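Local atomic coordinates of flavin prenyltransferase UbiX (Methanocaldococcus jannaschii, PDB entry 6M8V), a protein that probably prenylates reduced FMN with dimethylallyl phosphate, making the prenyl-FMN cofactor used by UbiD-type decarboxylases. Residues 70-84 with 104-118. Sequence-based numbering, arbitrary orientation.
With PO4 (phosphate ion), chain C.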
# COMPACT_ATOMS: atom_id res chain seq x y z
N ALA A 70 -18.74 29.61 -2.91
CA ALA A 70 -18.86 28.28 -3.51
C ALA A 70 -18.10 28.13 -4.81
O ALA A 70 -18.30 27.14 -5.52
CB ALA A 70 -20.34 27.96 -3.75
N SER A 71 -17.22 29.07 -5.15
CA SER A 71 -16.43 28.97 -6.37
C SER A 71 -14.99 29.37 -6.10
O SER A 71 -14.73 30.32 -5.35
CB SER A 71 -16.99 29.86 -7.48
OG SER A 71 -16.06 30.01 -8.53
N GLY A 72 -14.06 28.63 -6.71
CA GLY A 72 -12.65 28.98 -6.60
C GLY A 72 -12.28 30.26 -7.31
O GLY A 72 -11.22 30.83 -7.02
N SER A 73 -13.14 30.74 -8.22
CA SER A 73 -12.88 32.02 -8.87
C SER A 73 -12.87 33.16 -7.86
O SER A 73 -12.22 34.19 -8.09
CB SER A 73 -13.93 32.28 -9.95
OG SER A 73 -15.22 32.43 -9.39
N ASN A 74 -13.57 33.01 -6.75
CA ASN A 74 -13.52 33.96 -5.65
C ASN A 74 -12.47 33.52 -4.63
O ASN A 74 -12.14 32.34 -4.51
CB ASN A 74 -14.89 34.10 -4.99
CG ASN A 74 -15.95 34.59 -5.96
OD1 ASN A 74 -15.70 35.49 -6.75
ND2 ASN A 74 -17.14 34.00 -5.90
N LYS A 75 -11.93 34.49 -3.89
CA LYS A 75 -10.73 34.26 -3.11
C LYS A 75 -10.98 34.40 -1.61
O LYS A 75 -11.87 35.14 -1.18
CB LYS A 75 -9.61 35.20 -3.56
CG LYS A 75 -9.36 35.14 -5.06
CD LYS A 75 -7.94 35.56 -5.41
CE LYS A 75 -7.22 34.46 -6.18
NZ LYS A 75 -5.77 34.40 -5.84
N PHE A 76 -10.20 33.66 -0.84
CA PHE A 76 -10.13 33.81 0.61
C PHE A 76 -8.76 33.34 1.07
O PHE A 76 -8.01 32.71 0.31
CB PHE A 76 -11.26 33.04 1.33
CG PHE A 76 -11.33 31.57 0.99
CD1 PHE A 76 -10.45 30.66 1.56
CD2 PHE A 76 -12.30 31.10 0.12
CE1 PHE A 76 -10.53 29.31 1.26
CE2 PHE A 76 -12.39 29.75 -0.19
CZ PHE A 76 -11.50 28.86 0.38
N ASP A 77 -8.44 33.64 2.32
CA ASP A 77 -7.12 33.31 2.86
C ASP A 77 -7.09 32.03 3.67
O ASP A 77 -6.10 31.30 3.62
CB ASP A 77 -6.60 34.46 3.72
CG ASP A 77 -6.29 35.70 2.90
OD1 ASP A 77 -5.54 35.58 1.91
OD2 ASP A 77 -6.81 36.79 3.24
N ALA A 78 -8.15 31.73 4.43
CA ALA A 78 -8.12 30.58 5.32
C ALA A 78 -9.53 30.13 5.65
O ALA A 78 -10.47 30.93 5.65
CB ALA A 78 -7.36 30.90 6.61
N VAL A 79 -9.66 28.83 5.92
CA VAL A 79 -10.89 28.23 6.40
C VAL A 79 -10.61 27.62 7.77
O VAL A 79 -9.58 26.98 7.97
CB VAL A 79 -11.41 27.14 5.44
CG1 VAL A 79 -12.74 26.58 5.93
CG2 VAL A 79 -11.55 27.71 4.05
N VAL A 80 -11.52 27.83 8.71
CA VAL A 80 -11.45 27.20 10.02
C VAL A 80 -12.77 26.48 10.26
O VAL A 80 -13.83 27.12 10.31
CB VAL A 80 -11.17 28.21 11.15
CG1 VAL A 80 -10.88 27.46 12.45
CG2 VAL A 80 -10.00 29.11 10.78
N VAL A 81 -12.70 25.17 10.41
CA VAL A 81 -13.86 24.36 10.75
C VAL A 81 -13.76 24.08 12.25
O VAL A 81 -12.95 23.27 12.69
CB VAL A 81 -13.92 23.07 9.92
CG1 VAL A 81 -15.26 22.38 10.11
CG2 VAL A 81 -13.68 23.39 8.45
N VAL A 82 -14.58 24.78 13.03
CA VAL A 82 -14.52 24.70 14.49
C VAL A 82 -15.93 24.76 15.07
O VAL A 82 -16.68 25.71 14.79
CB VAL A 82 -13.65 25.82 15.07
CG1 VAL A 82 -14.05 27.18 14.50
CG2 VAL A 82 -13.75 25.83 16.58
N PRO A 83 -16.36 23.74 15.83
CA PRO A 83 -15.67 22.45 15.88
C PRO A 83 -15.99 21.65 14.62
O PRO A 83 -16.91 22.02 13.90
CB PRO A 83 -16.26 21.80 17.13
CG PRO A 83 -17.65 22.35 17.19
CD PRO A 83 -17.54 23.77 16.71
N CYS A 84 -15.25 20.57 14.36
CA CYS A 84 -15.48 19.75 13.18
C CYS A 84 -16.11 18.44 13.62
O CYS A 84 -15.50 17.67 14.37
CB CYS A 84 -14.17 19.48 12.43
SG CYS A 84 -14.38 18.62 10.84
N VAL A 104 -16.32 24.75 0.45
CA VAL A 104 -15.24 25.72 0.61
C VAL A 104 -13.97 25.06 1.15
O VAL A 104 -12.86 25.53 0.90
CB VAL A 104 -15.66 26.92 1.48
CG1 VAL A 104 -16.89 27.62 0.89
CG2 VAL A 104 -15.89 26.52 2.92
N CYS A 105 -14.11 23.96 1.91
CA CYS A 105 -12.92 23.19 2.26
C CYS A 105 -12.29 22.55 1.03
O CYS A 105 -11.07 22.59 0.86
CB CYS A 105 -13.25 22.11 3.29
SG CYS A 105 -13.72 22.76 4.90
N ASP A 106 -13.12 21.97 0.16
CA ASP A 106 -12.59 21.36 -1.07
C ASP A 106 -11.95 22.42 -1.96
O ASP A 106 -10.93 22.16 -2.61
CB ASP A 106 -13.72 20.63 -1.81
CG ASP A 106 -13.20 19.61 -2.81
OD1 ASP A 106 -12.31 18.79 -2.45
OD2 ASP A 106 -13.68 19.62 -3.96
N ILE A 107 -12.53 23.62 -1.99
CA ILE A 107 -11.95 24.73 -2.73
C ILE A 107 -10.60 25.12 -2.13
O ILE A 107 -9.62 25.33 -2.85
CB ILE A 107 -12.92 25.93 -2.74
CG1 ILE A 107 -14.07 25.69 -3.72
CG2 ILE A 107 -12.18 27.23 -3.05
CD1 ILE A 107 -15.21 26.69 -3.58
N ALA A 108 -10.54 25.22 -0.80
CA ALA A 108 -9.28 25.55 -0.15
C ALA A 108 -8.19 24.57 -0.53
O ALA A 108 -7.03 24.97 -0.74
CB ALA A 108 -9.48 25.57 1.37
N LEU A 109 -8.53 23.28 -0.66
CA LEU A 109 -7.51 22.29 -1.00
C LEU A 109 -7.08 22.41 -2.45
O LEU A 109 -5.88 22.33 -2.75
CB LEU A 109 -8.02 20.88 -0.69
CG LEU A 109 -8.18 20.51 0.80
CD1 LEU A 109 -9.01 19.25 1.00
CD2 LEU A 109 -6.82 20.35 1.48
N LYS A 110 -8.02 22.60 -3.38
CA LYS A 110 -7.61 22.71 -4.78
C LYS A 110 -6.90 24.03 -5.06
O LYS A 110 -5.97 24.07 -5.87
CB LYS A 110 -8.81 22.51 -5.71
CG LYS A 110 -9.74 23.71 -5.87
CD LYS A 110 -11.07 23.28 -6.50
CE LYS A 110 -11.98 24.46 -6.83
NZ LYS A 110 -11.51 25.23 -8.02
N GLU A 111 -7.30 25.12 -4.39
CA GLU A 111 -6.65 26.41 -4.58
C GLU A 111 -5.45 26.61 -3.67
O GLU A 111 -4.84 27.68 -3.69
CB GLU A 111 -7.65 27.55 -4.38
CG GLU A 111 -8.93 27.45 -5.22
CD GLU A 111 -8.69 27.67 -6.71
OE1 GLU A 111 -7.72 28.36 -7.07
OE2 GLU A 111 -9.49 27.15 -7.52
N ARG A 112 -5.11 25.60 -2.85
CA ARG A 112 -3.96 25.64 -1.96
C ARG A 112 -4.05 26.80 -0.96
O ARG A 112 -3.07 27.49 -0.70
CB ARG A 112 -2.65 25.70 -2.75
CG ARG A 112 -2.48 24.60 -3.77
CD ARG A 112 -2.42 23.20 -3.14
NE ARG A 112 -2.09 22.19 -4.15
CZ ARG A 112 -1.66 20.96 -3.89
NH1 ARG A 112 -1.49 20.54 -2.64
NH2 ARG A 112 -1.39 20.14 -4.90
N ARG A 113 -5.23 27.00 -0.40
CA ARG A 113 -5.44 27.95 0.68
C ARG A 113 -5.45 27.22 2.01
O ARG A 113 -5.74 26.02 2.08
CB ARG A 113 -6.74 28.73 0.46
CG ARG A 113 -6.76 29.50 -0.86
CD ARG A 113 -8.16 29.93 -1.28
NE ARG A 113 -8.17 30.45 -2.65
CZ ARG A 113 -9.28 30.79 -3.31
NH1 ARG A 113 -10.47 30.66 -2.74
NH2 ARG A 113 -9.20 31.26 -4.55
N LYS A 114 -5.14 27.95 3.07
CA LYS A 114 -4.97 27.33 4.38
C LYS A 114 -6.29 26.77 4.90
O LYS A 114 -7.31 27.46 4.91
CB LYS A 114 -4.40 28.35 5.36
CG LYS A 114 -4.28 27.85 6.79
CD LYS A 114 -3.54 28.85 7.66
CE LYS A 114 -2.08 28.96 7.26
NZ LYS A 114 -1.37 29.96 8.11
N LEU A 115 -6.26 25.52 5.34
CA LEU A 115 -7.44 24.83 5.86
C LEU A 115 -7.12 24.30 7.25
O LEU A 115 -6.21 23.47 7.41
CB LEU A 115 -7.87 23.70 4.93
CG LEU A 115 -8.99 22.75 5.39
CD1 LEU A 115 -10.27 23.52 5.69
CD2 LEU A 115 -9.25 21.66 4.34
N ILE A 116 -7.87 24.76 8.24
CA ILE A 116 -7.75 24.31 9.63
C ILE A 116 -9.03 23.59 10.01
O ILE A 116 -10.13 24.14 9.83
CB ILE A 116 -7.51 25.50 10.58
CG1 ILE A 116 -6.26 26.29 10.18
CG2 ILE A 116 -7.44 25.00 12.03
CD1 ILE A 116 -6.08 27.58 10.97
N ILE A 117 -8.90 22.38 10.54
CA ILE A 117 -10.05 21.62 11.02
C ILE A 117 -9.79 21.23 12.46
O ILE A 117 -8.66 20.90 12.83
CB ILE A 117 -10.33 20.37 10.15
CG1 ILE A 117 -9.13 19.43 10.16
CG2 ILE A 117 -10.65 20.78 8.72
CD1 ILE A 117 -9.45 18.04 9.62
N MET A 118 -10.84 21.27 13.28
CA MET A 118 -10.75 20.99 14.72
C MET A 118 -11.74 19.88 15.08
O MET A 118 -12.80 20.14 15.66
CB MET A 118 -11.03 22.26 15.52
CG MET A 118 -10.30 23.46 14.96
SD MET A 118 -10.21 24.86 16.08
CE MET A 118 -9.25 24.18 17.43
P PO4 C . -14.89 26.84 -9.80
O1 PO4 C . -16.19 27.49 -9.36
O2 PO4 C . -14.32 27.56 -11.00
O3 PO4 C . -13.88 26.91 -8.67
O4 PO4 C . -15.18 25.40 -10.15
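Two adjacent parallel strands of the flavoprotein's Rossmann-like sheet, joined by a right-handed crossover through helices 86-94 and 100-110, meet here, and the turn 71-74, which holds a phosphate ion, lies beside them. Val79 N donates to Lys114 O, Ile116 N to Val79 O (2.8 Å) and Val81 N to Ile116 O; past the cis peptide before Pro83, Cys84 N reaches Met118 O from above the carbonyl plane. Arg113, extended from CG to NE, crosses the Phe76 ring, guanidinium and ring planes 84° apart. Its CD lies 3.8 Å from the ring centroid, and NH1 rides over the same face in a cation-pi contact. NH1 and NH2 both grip Asn74 O, NH1 on a lone pair at 3.0 Å, while NH2 also bonds Gly72 O; the turn is thereby tied to the helix end. The ion, probably from the crystallisation medium, takes bonds from Gly72 N, Ser71 OG, Lys110 NZ and Tyr150 OH of a second subunit, consistent with the place of the substrate's phosphate. Val79 and Val81 turn their CG1 and CG2 methyls, respectively, onto Cys105 SG. Strand 2-7 flanks strand 78-84 across from 114-119, and helices 13-22 and 156-171 cover the Val80 and Ile116 face.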